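Local atomic coordinates of putative glutathione S-transferase (Sinorhizobium meliloti, PDB entry 4MDC), a protein that probably works as a glutathione transferase, joining the thiol of glutathione to electrophilic substrates, and assembles as a homodimer. Residues H29-A34 with E139-L144; P135-R140 with I200-Y205; L64-N67 with P73-V76; R223-P228 with P232-R237; C84-I89 with W123-M128. All blocks are in the same frame, centred on the assembly; numbering follows the deposited sequence. Where two conformers were deposited one is given.

Interaction 1 of 5, residues H29-A34 with E139-L144; sequences HPMSPA and ERIFKL
His29 and Met31 sit in the turn that leads from strand 25-28 into helix 33-44, the first strand-helix connection of the thioredoxin-like domain, and there they meet Ile141 and Phe142 near the end of the long helix 111-145. In glutathione transferases this turn borders the glutathione site. The aromatic pair is T-shaped: Phe142 brings its CE1 edge over one face of the imidazole, with CE1 3.7 Å from His29 CE1, ring centroids 5.2 Å apart and planes at 84°. Pro30 CD covers the opposite face. Met31 N donates to His29 ND1 at 3.0 Å in a nearly straight bond (167°), tilted somewhat from the ring plane, which restrains the imidazole from turning. His29 CG lies anti to the backbone N (chi1 -165°), which carries the ring across to the helix. An alanine here is likely to leave Met31 N without that acceptor and the edge of Phe142 without a face to meet. Beside the rings, Met31, present as selenomethionine, crosses Ile141 at about a right angle, CG against CG1 at 4.2 Å, before its bent chain turns off. That selenium end continues to Val202 and Tyr205 of helix 191-205, while Pro33, opening helix 33-44, rests on Leu125, Glu129 and Thr133 of helix 111-145.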
# COMPACT_ATOMS: atom_id res chain seq x y z
N HIS B 29 -11.43 -0.24 -13.20
CA HIS B 29 -12.61 0.58 -13.17
C HIS B 29 -12.22 2.03 -13.47
O HIS B 29 -11.23 2.55 -12.98
CB HIS B 29 -13.35 0.51 -11.81
CG HIS B 29 -14.75 1.08 -11.89
ND1 HIS B 29 -15.02 2.43 -11.81
CD2 HIS B 29 -15.95 0.48 -12.10
CE1 HIS B 29 -16.32 2.65 -11.96
NE2 HIS B 29 -16.91 1.48 -12.13
N PRO B 30 -13.05 2.74 -14.23
CA PRO B 30 -12.70 4.10 -14.59
C PRO B 30 -12.49 5.03 -13.38
O PRO B 30 -11.75 6.00 -13.50
CB PRO B 30 -13.96 4.55 -15.38
CG PRO B 30 -14.52 3.30 -15.93
CD PRO B 30 -14.18 2.19 -15.02
N MSE B 31 -13.21 4.78 -12.27
CA MSE B 31 -13.22 5.64 -11.11
C MSE B 31 -12.23 5.15 -10.05
O MSE B 31 -12.29 5.58 -8.90
CB MSE B 31 -14.59 5.85 -10.51
CG MSE B 31 -15.51 6.55 -11.56
SE MSE B 31 -15.10 8.48 -11.65
CE MSE B 31 -13.94 8.60 -13.25
N SER B 32 -11.34 4.26 -10.47
CA SER B 32 -10.21 3.79 -9.67
C SER B 32 -8.91 4.54 -10.03
O SER B 32 -8.36 4.34 -11.14
CB SER B 32 -10.05 2.29 -9.87
OG SER B 32 -8.75 1.78 -9.52
N PRO B 33 -8.37 5.35 -9.10
CA PRO B 33 -7.11 6.03 -9.41
C PRO B 33 -5.94 5.05 -9.69
O PRO B 33 -5.16 5.29 -10.62
CB PRO B 33 -6.84 6.83 -8.14
CG PRO B 33 -8.23 7.21 -7.71
CD PRO B 33 -8.97 5.91 -7.87
N ALA B 34 -5.88 3.97 -8.98
CA ALA B 34 -4.82 2.98 -9.17
C ALA B 34 -4.91 2.39 -10.61
O ALA B 34 -3.89 2.16 -11.26
CB ALA B 34 -4.87 1.88 -8.10
N GLU B 139 -19.73 6.43 -2.28
CA GLU B 139 -20.99 7.11 -2.02
C GLU B 139 -21.65 7.69 -3.29
O GLU B 139 -22.85 7.55 -3.47
CB GLU B 139 -20.82 8.22 -1.02
CG GLU B 139 -20.47 7.75 0.38
CD GLU B 139 -21.37 6.64 0.89
OE1 GLU B 139 -22.62 6.74 0.75
OE2 GLU B 139 -20.85 5.62 1.39
N ARG B 140 -20.84 8.28 -4.17
CA ARG B 140 -21.36 8.92 -5.39
C ARG B 140 -21.53 8.04 -6.60
O ARG B 140 -22.35 8.33 -7.46
CB ARG B 140 -20.47 10.10 -5.74
CG ARG B 140 -20.54 11.10 -4.63
CD ARG B 140 -20.27 12.52 -5.05
NE ARG B 140 -21.10 12.89 -6.20
CZ ARG B 140 -20.75 13.75 -7.16
NH1 ARG B 140 -19.63 14.43 -7.09
NH2 ARG B 140 -21.56 13.96 -8.19
N ILE B 141 -20.74 7.01 -6.73
CA ILE B 141 -20.78 6.17 -7.94
C ILE B 141 -21.50 4.86 -7.47
O ILE B 141 -22.67 4.52 -7.85
CB ILE B 141 -19.33 5.96 -8.53
CG1 ILE B 141 -18.65 7.30 -8.95
CG2 ILE B 141 -19.31 4.98 -9.71
CD1 ILE B 141 -19.32 7.99 -10.09
N PHE B 142 -20.82 4.14 -6.60
CA PHE B 142 -21.14 2.72 -6.41
C PHE B 142 -22.47 2.46 -5.71
O PHE B 142 -23.20 1.53 -6.08
CB PHE B 142 -20.00 1.99 -5.72
CG PHE B 142 -18.68 2.02 -6.44
CD1 PHE B 142 -18.58 2.25 -7.80
CD2 PHE B 142 -17.52 1.74 -5.73
CE1 PHE B 142 -17.33 2.27 -8.42
CE2 PHE B 142 -16.28 1.73 -6.34
CZ PHE B 142 -16.18 2.01 -7.69
N LYS B 143 -22.80 3.28 -4.72
CA LYS B 143 -24.09 3.15 -3.99
C LYS B 143 -25.35 3.43 -4.83
O LYS B 143 -26.48 3.11 -4.40
CB LYS B 143 -24.11 4.09 -2.78
CG LYS B 143 -23.42 3.59 -1.51
CD LYS B 143 -24.43 3.26 -0.44
CE LYS B 143 -23.81 3.22 0.95
NZ LYS B 143 -24.10 4.50 1.65
N LEU B 144 -25.16 4.07 -5.99
CA LEU B 144 -26.24 4.26 -6.96
C LEU B 144 -26.42 3.01 -7.80
O LEU B 144 -27.53 2.55 -8.04
CB LEU B 144 -25.95 5.42 -7.92
CG LEU B 144 -26.34 6.85 -7.53
CD1 LEU B 144 -26.10 7.75 -8.74
CD2 LEU B 144 -27.79 6.95 -7.06

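Interaction 2 of 5, residues P135-R140 with I200-Y205; sequences PLVRER and ISVLDY
Asp204 OD1 is gripped by two groups, His246 NE2 and Trp211 NE1, and so ties the end of helix 191-205 to later parts of the chain. On that same last turn Val202 and Leu203 pack against Val137 and Leu136 of helix 111-145. This is helix-helix packing inside the all-helical C-terminal domain of the glutathione transferase fold, where helix 191-205 lies in the core. All four touching residues are buried, and every contact between them is apolar. Tyr205 OH, bonded to Val238 N and Val241 O, is a second polar link from this helix end to the later chain. The long helix keeps ordinary bonds here, Arg140 N to Leu136 O at 2.9 Å among them, although it is kinked at Pro135 and has a wider, pi-type turn at 138-140. Leu136 and Leu203 approach loosely, CD2 to CD2 at 4.4 Å, and since Leu136 was modelled in two conformers this pair is the less certain one. The valines are firmer and cross at about a right angle. Val202 holds CG1 anti to its backbone N (chi1 169°), which aims that methyl at the long helix; it ends 3.8 Å from Val137 CG2.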
# COMPACT_ATOMS: atom_id res chain seq x y z
N PRO B 135 -13.79 6.51 -0.31
CA PRO B 135 -15.14 6.72 0.24
C PRO B 135 -16.08 7.62 -0.60
O PRO B 135 -17.29 7.39 -0.66
CB PRO B 135 -14.88 7.35 1.62
CG PRO B 135 -13.42 7.74 1.65
CD PRO B 135 -12.70 6.91 0.62
N LEU B 136 -15.51 8.61 -1.26
CA LEU B 136 -16.31 9.53 -2.05
C LEU B 136 -16.87 8.84 -3.28
O LEU B 136 -18.08 8.98 -3.61
CB LEU B 136 -15.46 10.71 -2.47
CG LEU B 136 -16.22 11.88 -3.05
CD1 LEU B 136 -15.57 13.15 -2.57
CD2 LEU B 136 -16.19 11.79 -4.57
N VAL B 137 -16.02 8.08 -3.96
CA VAL B 137 -16.47 7.30 -5.15
C VAL B 137 -17.57 6.29 -4.72
O VAL B 137 -18.57 6.05 -5.43
CB VAL B 137 -15.26 6.62 -5.82
CG1 VAL B 137 -15.69 5.54 -6.78
CG2 VAL B 137 -14.40 7.66 -6.54
N ARG B 138 -17.37 5.65 -3.59
CA ARG B 138 -18.35 4.65 -3.16
C ARG B 138 -19.71 5.29 -2.93
O ARG B 138 -20.73 4.76 -3.38
CB ARG B 138 -17.88 3.98 -1.87
CG ARG B 138 -18.86 2.92 -1.37
CD ARG B 138 -18.39 2.22 -0.11
NE ARG B 138 -19.47 1.43 0.44
CZ ARG B 138 -19.79 0.19 0.08
NH1 ARG B 138 -19.09 -0.45 -0.84
NH2 ARG B 138 -20.81 -0.43 0.68
N GLU B 139 -19.73 6.43 -2.28
CA GLU B 139 -20.99 7.11 -2.02
C GLU B 139 -21.65 7.69 -3.29
O GLU B 139 -22.85 7.55 -3.47
CB GLU B 139 -20.82 8.22 -1.02
CG GLU B 139 -20.47 7.75 0.38
CD GLU B 139 -21.37 6.64 0.89
OE1 GLU B 139 -22.62 6.74 0.75
OE2 GLU B 139 -20.85 5.62 1.39
N ARG B 140 -20.84 8.28 -4.17
CA ARG B 140 -21.36 8.92 -5.39
C ARG B 140 -21.53 8.04 -6.60
O ARG B 140 -22.35 8.33 -7.46
CB ARG B 140 -20.47 10.10 -5.74
CG ARG B 140 -20.54 11.10 -4.63
CD ARG B 140 -20.27 12.52 -5.05
NE ARG B 140 -21.10 12.89 -6.20
CZ ARG B 140 -20.75 13.75 -7.16
NH1 ARG B 140 -19.63 14.43 -7.09
NH2 ARG B 140 -21.56 13.96 -8.19
N ILE B 200 -6.34 12.88 -9.15
CA ILE B 200 -7.02 14.14 -9.42
C ILE B 200 -8.06 14.00 -10.53
O ILE B 200 -9.12 14.64 -10.44
CB ILE B 200 -6.00 15.23 -9.87
CG1 ILE B 200 -5.16 15.66 -8.68
CG2 ILE B 200 -6.67 16.42 -10.52
CD1 ILE B 200 -5.86 16.03 -7.46
N SER B 201 -7.76 13.20 -11.55
CA SER B 201 -8.69 13.07 -12.70
C SER B 201 -10.01 12.47 -12.29
O SER B 201 -11.10 12.83 -12.84
CB SER B 201 -8.06 12.29 -13.86
OG SER B 201 -7.98 10.90 -13.60
N VAL B 202 -9.98 11.57 -11.30
CA VAL B 202 -11.23 10.96 -10.79
C VAL B 202 -12.08 12.01 -10.04
O VAL B 202 -13.31 12.13 -10.26
CB VAL B 202 -10.92 9.74 -9.91
CG1 VAL B 202 -12.11 9.22 -9.15
CG2 VAL B 202 -10.31 8.61 -10.75
N LEU B 203 -11.43 12.71 -9.11
CA LEU B 203 -12.08 13.75 -8.36
C LEU B 203 -12.60 14.83 -9.30
O LEU B 203 -13.69 15.37 -9.06
CB LEU B 203 -11.16 14.32 -7.29
CG LEU B 203 -10.85 13.25 -6.23
CD1 LEU B 203 -9.74 13.72 -5.30
CD2 LEU B 203 -12.07 12.90 -5.43
N ASP B 204 -11.82 15.17 -10.33
CA ASP B 204 -12.21 16.24 -11.25
C ASP B 204 -13.37 15.82 -12.09
O ASP B 204 -14.29 16.64 -12.32
CB ASP B 204 -11.03 16.67 -12.11
CG ASP B 204 -11.26 18.05 -12.79
OD1 ASP B 204 -11.71 19.00 -12.11
OD2 ASP B 204 -10.99 18.09 -14.01
N TYR B 205 -13.42 14.56 -12.53
CA TYR B 205 -14.60 14.03 -13.26
C TYR B 205 -15.87 14.30 -12.44
O TYR B 205 -16.94 14.72 -12.96
CB TYR B 205 -14.47 12.52 -13.40
CG TYR B 205 -15.54 11.88 -14.26
CD1 TYR B 205 -16.82 11.64 -13.77
CD2 TYR B 205 -15.24 11.49 -15.57
CE1 TYR B 205 -17.77 11.00 -14.59
CE2 TYR B 205 -16.19 10.90 -16.40
CZ TYR B 205 -17.46 10.69 -15.90
OH TYR B 205 -18.39 10.08 -16.70

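Interaction 3 of 5, residues L64-N67 with P73-V76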
# COMPACT_ATOMS: atom_id res chain seq x y z
N LEU B 64 -12.96 -12.68 -7.94
CA LEU B 64 -12.29 -13.02 -6.67
C LEU B 64 -11.42 -14.28 -6.75
O LEU B 64 -10.47 -14.41 -6.01
CB LEU B 64 -13.28 -13.16 -5.51
CG LEU B 64 -14.00 -11.85 -5.14
CD1 LEU B 64 -14.99 -12.14 -4.02
CD2 LEU B 64 -13.05 -10.75 -4.72
N THR B 65 -11.68 -15.17 -7.69
CA THR B 65 -10.76 -16.26 -7.97
C THR B 65 -9.44 -15.72 -8.55
O THR B 65 -8.37 -16.20 -8.22
CB THR B 65 -11.41 -17.29 -8.92
OG1 THR B 65 -12.54 -17.87 -8.26
CG2 THR B 65 -10.45 -18.38 -9.31
N LEU B 66 -9.54 -14.74 -9.44
CA LEU B 66 -8.37 -14.16 -10.05
C LEU B 66 -7.59 -13.35 -9.02
O LEU B 66 -6.37 -13.41 -8.98
CB LEU B 66 -8.81 -13.24 -11.19
CG LEU B 66 -7.65 -12.58 -11.94
CD1 LEU B 66 -6.92 -13.63 -12.73
CD2 LEU B 66 -8.20 -11.44 -12.79
N ASN B 67 -8.32 -12.60 -8.20
CA ASN B 67 -7.73 -11.74 -7.18
C ASN B 67 -8.55 -11.80 -5.90
O ASN B 67 -9.53 -11.09 -5.76
CB ASN B 67 -7.61 -10.29 -7.67
CG ASN B 67 -6.96 -9.39 -6.62
OD1 ASN B 67 -6.38 -9.89 -5.65
ND2 ASN B 67 -7.01 -8.08 -6.82
N PRO B 73 -6.07 -2.20 -10.03
CA PRO B 73 -6.37 -3.02 -11.14
C PRO B 73 -5.68 -4.38 -11.03
O PRO B 73 -4.91 -4.60 -10.10
CB PRO B 73 -5.77 -2.26 -12.29
CG PRO B 73 -4.59 -1.60 -11.73
CD PRO B 73 -4.94 -1.29 -10.33
N VAL B 74 -5.97 -5.27 -11.97
CA VAL B 74 -5.26 -6.54 -12.06
C VAL B 74 -4.75 -6.65 -13.50
O VAL B 74 -5.54 -6.53 -14.44
CB VAL B 74 -6.16 -7.73 -11.75
CG1 VAL B 74 -5.41 -9.03 -11.92
CG2 VAL B 74 -6.71 -7.60 -10.33
N TYR B 75 -3.45 -6.95 -13.65
CA TYR B 75 -2.83 -7.02 -14.97
C TYR B 75 -2.49 -8.47 -15.25
O TYR B 75 -1.85 -9.11 -14.44
CB TYR B 75 -1.57 -6.18 -14.99
CG TYR B 75 -0.81 -6.07 -16.26
CD1 TYR B 75 -1.22 -5.27 -17.31
CD2 TYR B 75 0.37 -6.75 -16.43
CE1 TYR B 75 -0.48 -5.16 -18.48
CE2 TYR B 75 1.11 -6.63 -17.59
CZ TYR B 75 0.70 -5.83 -18.58
OH TYR B 75 1.46 -5.74 -19.74
N VAL B 76 -2.94 -8.98 -16.38
CA VAL B 76 -2.65 -10.35 -16.73
C VAL B 76 -2.07 -10.35 -18.11
O VAL B 76 -2.79 -10.18 -19.11
CB VAL B 76 -3.87 -11.27 -16.71
CG1 VAL B 76 -3.42 -12.72 -16.91
CG2 VAL B 76 -4.62 -11.14 -15.40
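Val74 stands between Leu66 and Asn67 and gives one methyl to each. Its CG1 lies 3.8 Å from Leu66 CD2, the two side chains sliding past each other in opposite directions, while its CG2 lies 3.6 Å from Asn67 ND2 and 3.9 Å from Asn67 CB. Leu66 spreads further along the strand with its other methyl, CD1, which approaches Val76 CG2 at 4.3 Å. With CG trans to the backbone N (chi1 -179°), the leucine extends from the end of helix 61-66 down onto the sheet. Replacing Val74 with an alanine removes both methyls and would probably open a gap under Leu66 and leave the Asn67 amide less firmly seated. The next shell sets these groups in place. Asn67 bonds through ND2 to Thr71 OG1 and, weakly, through OD1 to Ala69 N, which holds its amide within its own loop. Strand 74-76 runs between strands 25-28 and 82-84, with backbone bonds to Tyr27 and Leu83. Pro73, preceded by the cis peptide characteristic of this thioredoxin-like domain, and Tyr75 point to the other face, where helix 33-44 lies. The chemistry is thus mixed only in appearance: the amide spends its polar atoms on the loop and offers Val74 mere van der Waals contact, so helix 61-66 is joined to the sheet by apolar packing.

Interaction 4 of 5, residues R223-P228 with P232-R237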
# COMPACT_ATOMS: atom_id res chain seq x y z
N ARG B 223 -0.56 20.48 -17.52
CA ARG B 223 0.51 19.79 -18.20
C ARG B 223 0.28 18.30 -18.29
O ARG B 223 0.53 17.73 -19.35
CB ARG B 223 1.89 19.98 -17.53
CG ARG B 223 2.56 21.34 -17.71
CD ARG B 223 3.94 21.29 -17.01
NE ARG B 223 3.89 21.91 -15.69
CZ ARG B 223 4.53 21.46 -14.61
NH1 ARG B 223 5.25 20.29 -14.62
NH2 ARG B 223 4.43 22.15 -13.48
N LEU B 224 -0.13 17.65 -17.21
CA LEU B 224 -0.38 16.21 -17.30
C LEU B 224 -1.60 15.87 -18.21
O LEU B 224 -1.53 14.94 -19.04
CB LEU B 224 -0.66 15.61 -15.96
CG LEU B 224 0.57 15.15 -15.15
CD1 LEU B 224 1.22 13.92 -15.77
CD2 LEU B 224 1.61 16.26 -15.02
N LYS B 225 -2.69 16.59 -18.02
CA LYS B 225 -3.91 16.27 -18.76
C LYS B 225 -3.79 16.49 -20.25
O LYS B 225 -4.59 15.94 -21.02
CB LYS B 225 -5.17 16.96 -18.16
CG LYS B 225 -5.59 18.28 -18.76
CD LYS B 225 -6.74 18.93 -17.99
CE LYS B 225 -8.07 18.27 -18.33
NZ LYS B 225 -9.21 19.18 -18.03
N SER B 226 -2.80 17.28 -20.66
CA SER B 226 -2.54 17.52 -22.10
C SER B 226 -1.66 16.48 -22.75
O SER B 226 -1.47 16.50 -23.95
CB SER B 226 -1.97 18.90 -22.36
OG SER B 226 -0.72 19.06 -21.75
N ARG B 227 -1.12 15.54 -22.00
CA ARG B 227 -0.26 14.53 -22.61
C ARG B 227 -1.10 13.55 -23.43
O ARG B 227 -2.23 13.26 -23.06
CB ARG B 227 0.53 13.78 -21.54
CG ARG B 227 1.53 14.67 -20.85
CD ARG B 227 2.30 13.93 -19.75
NE ARG B 227 3.29 12.98 -20.25
CZ ARG B 227 4.54 13.28 -20.57
NH1 ARG B 227 5.00 14.53 -20.49
NH2 ARG B 227 5.35 12.34 -21.01
N PRO B 228 -0.53 12.97 -24.49
CA PRO B 228 -1.29 11.98 -25.27
C PRO B 228 -1.83 10.82 -24.45
O PRO B 228 -2.89 10.27 -24.72
CB PRO B 228 -0.24 11.47 -26.28
CG PRO B 228 0.62 12.69 -26.52
CD PRO B 228 0.75 13.31 -25.14
N PRO B 232 -7.25 8.88 -23.65
CA PRO B 232 -8.31 7.91 -23.29
C PRO B 232 -9.04 8.19 -21.96
O PRO B 232 -10.23 7.92 -21.84
CB PRO B 232 -7.60 6.57 -23.27
CG PRO B 232 -6.26 6.80 -23.93
CD PRO B 232 -5.92 8.24 -23.68
N LEU B 233 -8.34 8.75 -20.97
CA LEU B 233 -8.99 9.12 -19.73
C LEU B 233 -10.01 10.26 -19.92
O LEU B 233 -11.06 10.24 -19.30
CB LEU B 233 -7.97 9.52 -18.66
CG LEU B 233 -6.89 8.51 -18.32
CD1 LEU B 233 -6.05 8.97 -17.12
CD2 LEU B 233 -7.51 7.14 -18.03
N LEU B 234 -9.65 11.25 -20.74
CA LEU B 234 -10.54 12.40 -20.93
C LEU B 234 -11.74 12.04 -21.82
O LEU B 234 -12.77 12.69 -21.70
CB LEU B 234 -9.79 13.57 -21.52
CG LEU B 234 -8.61 14.12 -20.67
CD1 LEU B 234 -8.07 15.33 -21.38
CD2 LEU B 234 -9.01 14.46 -19.26
N ALA B 235 -11.58 11.00 -22.63
CA ALA B 235 -12.66 10.55 -23.56
C ALA B 235 -13.63 9.62 -22.84
O ALA B 235 -14.77 9.51 -23.21
CB ALA B 235 -12.08 9.86 -24.78
N GLU B 236 -13.14 9.02 -21.76
CA GLU B 236 -13.83 7.98 -21.00
C GLU B 236 -15.08 8.54 -20.32
O GLU B 236 -15.07 9.65 -19.80
CB GLU B 236 -12.91 7.53 -19.85
CG GLU B 236 -13.36 6.30 -19.19
CD GLU B 236 -12.22 5.57 -18.59
OE1 GLU B 236 -11.70 6.03 -17.54
OE2 GLU B 236 -11.90 4.55 -19.21
N ARG B 237 -16.13 7.73 -20.25
CA ARG B 237 -17.28 8.09 -19.48
C ARG B 237 -17.67 6.94 -18.57
O ARG B 237 -17.54 5.77 -18.93
CB ARG B 237 -18.45 8.49 -20.41
CG ARG B 237 -18.22 9.78 -21.23
CD ARG B 237 -18.12 11.03 -20.35
NE ARG B 237 -17.86 12.25 -21.12
CZ ARG B 237 -16.65 12.71 -21.45
NH1 ARG B 237 -15.52 12.11 -21.06
NH2 ARG B 237 -16.57 13.84 -22.17
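Pro232 starts the contact by setting its CD 3.8 Å from the carbonyl oxygen of Pro228, at the exposed edge of the contact, where the chain turns back between the two helices. Leu233 faces elsewhere, onto Arg36, Arg39 and Leu40 of helix 33-44. Leu234 then carries the buried part: its CD1 lies 3.6 Å from Lys225 O and its CD2 4.0 Å from Lys225 CE, the two side chains crossing at about a right angle. Beyond its carbonyl oxygen, the lysine offers the aliphatic part of its side chain; bent at chi3 (-78°), it takes NZ on to the carbonyl oxygens of Asp249 and Tyr247, with a cation-pi contact to Phe252. Glu236, past the helix, reaches away to salt bridges with Arg36 and Arg39. Arg237 curls back over the helix end, its NH1 donating to Leu234 O at 2.9 Å and to Glu236 O at 2.8 Å. Both oxygens lie in the guanidinium plane, although the nitrogen sits above each carbonyl plane. Helices 215-225 and 231-235 are thus two short consecutive helices joined by a tight connection in the C-terminal domain, clasped by the chain's last residues and facing helix 33-44 of the thioredoxin-like domain.

Interaction 5 of 5, residues C84-I89 with W123-M128; sequences CGATII and WFLQKM
Ala86 and Leu125 bury the most surface here, at a join between the two domains of the glutathione transferase fold: the start of helix 86-96 in the thioredoxin-like domain meets helix 111-145 of the helical one. Ala86 CB points at the long helix and rests 3.9 Å from Leu125 CD1. The leucine keeps CG anti to its carbonyl carbon (chi1 -62°) and its chain extended beyond, which brings that methyl forward. Phe37 of helix 33-44 touches both residues, so the pair belongs to a place where three helices meet. Gly85 precedes Ala86 at the N-cap position, and its carbonyl accepts Ile89 N at 3.1 Å in the first helical turn. Its phi of 92° is one that glycine readily adopts, and a beta carbon at these backbone angles would press on the carbonyl oxygen of Cys84. Gln126, which buries less, lies toward the dimer interface, where it packs on Gln126 of the second subunit, and Thr87 packs on Glu122 of that subunit. These two helices commonly line the dimer interface in this family. Thr87 OG1 and Gln126 NE2 stay 4.3 Å apart and are joined through one water, which is 2.7 Å from Thr87 OG1 and takes a weak bond of 2.8 Å from Gln126 NE2.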
# COMPACT_ATOMS: atom_id res chain seq x y z
N CYS B 84 -1.46 -7.91 -9.13
CA CYS B 84 -2.53 -7.13 -8.51
C CYS B 84 -2.06 -5.87 -7.82
O CYS B 84 -1.15 -5.92 -6.99
CB CYS B 84 -3.23 -7.99 -7.49
SG CYS B 84 -4.04 -9.41 -8.31
N GLY B 85 -2.72 -4.76 -8.15
CA GLY B 85 -2.49 -3.49 -7.52
C GLY B 85 -1.45 -2.63 -8.25
O GLY B 85 -0.55 -3.11 -8.94
N ALA B 86 -1.50 -1.35 -7.97
CA ALA B 86 -0.68 -0.40 -8.67
C ALA B 86 0.82 -0.55 -8.41
O ALA B 86 1.62 -0.37 -9.31
CB ALA B 86 -1.14 0.98 -8.34
N THR B 87 1.16 -0.86 -7.19
CA THR B 87 2.60 -0.95 -6.82
C THR B 87 3.24 -2.14 -7.58
O THR B 87 4.23 -1.96 -8.29
CB THR B 87 2.77 -1.06 -5.31
OG1 THR B 87 2.41 0.15 -4.69
CG2 THR B 87 4.25 -1.32 -4.95
N ILE B 88 2.67 -3.34 -7.43
CA ILE B 88 3.22 -4.53 -8.04
C ILE B 88 3.29 -4.40 -9.56
O ILE B 88 4.33 -4.68 -10.19
CB ILE B 88 2.46 -5.79 -7.56
CG1 ILE B 88 2.84 -6.07 -6.10
CG2 ILE B 88 2.82 -7.03 -8.37
CD1 ILE B 88 2.07 -7.17 -5.43
N ILE B 89 2.22 -3.86 -10.15
CA ILE B 89 2.23 -3.73 -11.56
C ILE B 89 3.25 -2.72 -12.07
O ILE B 89 3.99 -2.97 -13.05
CB ILE B 89 0.80 -3.40 -12.08
CG1 ILE B 89 -0.19 -4.51 -11.76
CG2 ILE B 89 0.86 -3.15 -13.57
CD1 ILE B 89 -1.63 -4.04 -11.89
N TRP B 123 1.47 8.24 -1.58
CA TRP B 123 0.72 9.37 -1.04
C TRP B 123 -0.63 9.45 -1.78
O TRP B 123 -1.70 9.49 -1.16
CB TRP B 123 1.49 10.69 -1.17
CG TRP B 123 0.73 11.83 -0.55
CD1 TRP B 123 -0.30 12.54 -1.15
CD2 TRP B 123 0.81 12.34 0.79
NE1 TRP B 123 -0.79 13.45 -0.28
CE2 TRP B 123 -0.10 13.40 0.90
CE3 TRP B 123 1.67 12.08 1.88
CZ2 TRP B 123 -0.30 14.13 2.09
CZ3 TRP B 123 1.48 12.83 3.05
CH2 TRP B 123 0.50 13.83 3.15
N PHE B 124 -0.54 9.52 -3.07
CA PHE B 124 -1.77 9.73 -3.89
C PHE B 124 -2.62 8.48 -4.02
O PHE B 124 -3.88 8.58 -4.01
CB PHE B 124 -1.41 10.41 -5.20
CG PHE B 124 -0.98 11.81 -5.02
CD1 PHE B 124 -1.92 12.83 -4.80
CD2 PHE B 124 0.37 12.11 -4.93
CE1 PHE B 124 -1.49 14.11 -4.50
CE2 PHE B 124 0.78 13.39 -4.70
CZ PHE B 124 -0.12 14.40 -4.50
N LEU B 125 -2.02 7.30 -4.10
CA LEU B 125 -2.81 6.08 -4.31
C LEU B 125 -3.18 5.29 -3.07
O LEU B 125 -4.10 4.43 -3.12
CB LEU B 125 -2.09 5.15 -5.29
CG LEU B 125 -1.90 5.78 -6.68
CD1 LEU B 125 -1.20 4.80 -7.56
CD2 LEU B 125 -3.18 6.30 -7.36
N GLN B 126 -2.59 5.64 -1.93
CA GLN B 126 -2.97 5.06 -0.68
C GLN B 126 -3.52 6.09 0.30
O GLN B 126 -4.60 5.88 0.84
CB GLN B 126 -1.78 4.31 -0.03
CG GLN B 126 -1.28 3.22 -0.94
CD GLN B 126 -0.07 2.46 -0.34
OE1 GLN B 126 0.33 2.64 0.82
NE2 GLN B 126 0.49 1.59 -1.15
N LYS B 127 -2.72 7.11 0.66
CA LYS B 127 -3.20 8.08 1.65
C LYS B 127 -4.42 8.88 1.15
O LYS B 127 -5.47 8.88 1.79
CB LYS B 127 -2.10 9.02 2.10
CG LYS B 127 -2.57 9.91 3.26
CD LYS B 127 -1.46 10.74 3.85
CE LYS B 127 -1.93 11.83 4.76
NZ LYS B 127 -2.91 11.43 5.77
N MSE B 128 -4.28 9.59 0.03
CA MSE B 128 -5.40 10.36 -0.53
C MSE B 128 -6.56 9.43 -0.86
O MSE B 128 -7.74 9.80 -0.76
CB MSE B 128 -5.02 11.16 -1.77
CG MSE B 128 -6.11 12.22 -2.10
SE MSE B 128 -5.57 13.22 -3.71
CE MSE B 128 -7.14 14.40 -3.72
O HOH W 1 2.94 0.50 -2.02

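Helix 111-145 is shared by three contacts: interactions 5, 2 and 1 follow one another along it, and interactions 1 and 5 join the thioredoxin-like domain to the helical one. Interactions 1 and 2 lie closest, centres about 6 Å apart, and Met31 packs directly on Val202. Interaction 3 belongs to the N-terminal domain alone; like interaction 5 it is nested along the chain in the loop closed by interaction 1, and it meets interaction 5 through the bond between Pro73 and Gly85. Interaction 4, latest in the chain, touches interaction 1 through Pro30 and Glu236 and interaction 2 through Tyr205. Interactions 3 and 4 are farthest apart, about 25 Å between centres, at separate parts of the two-domain body.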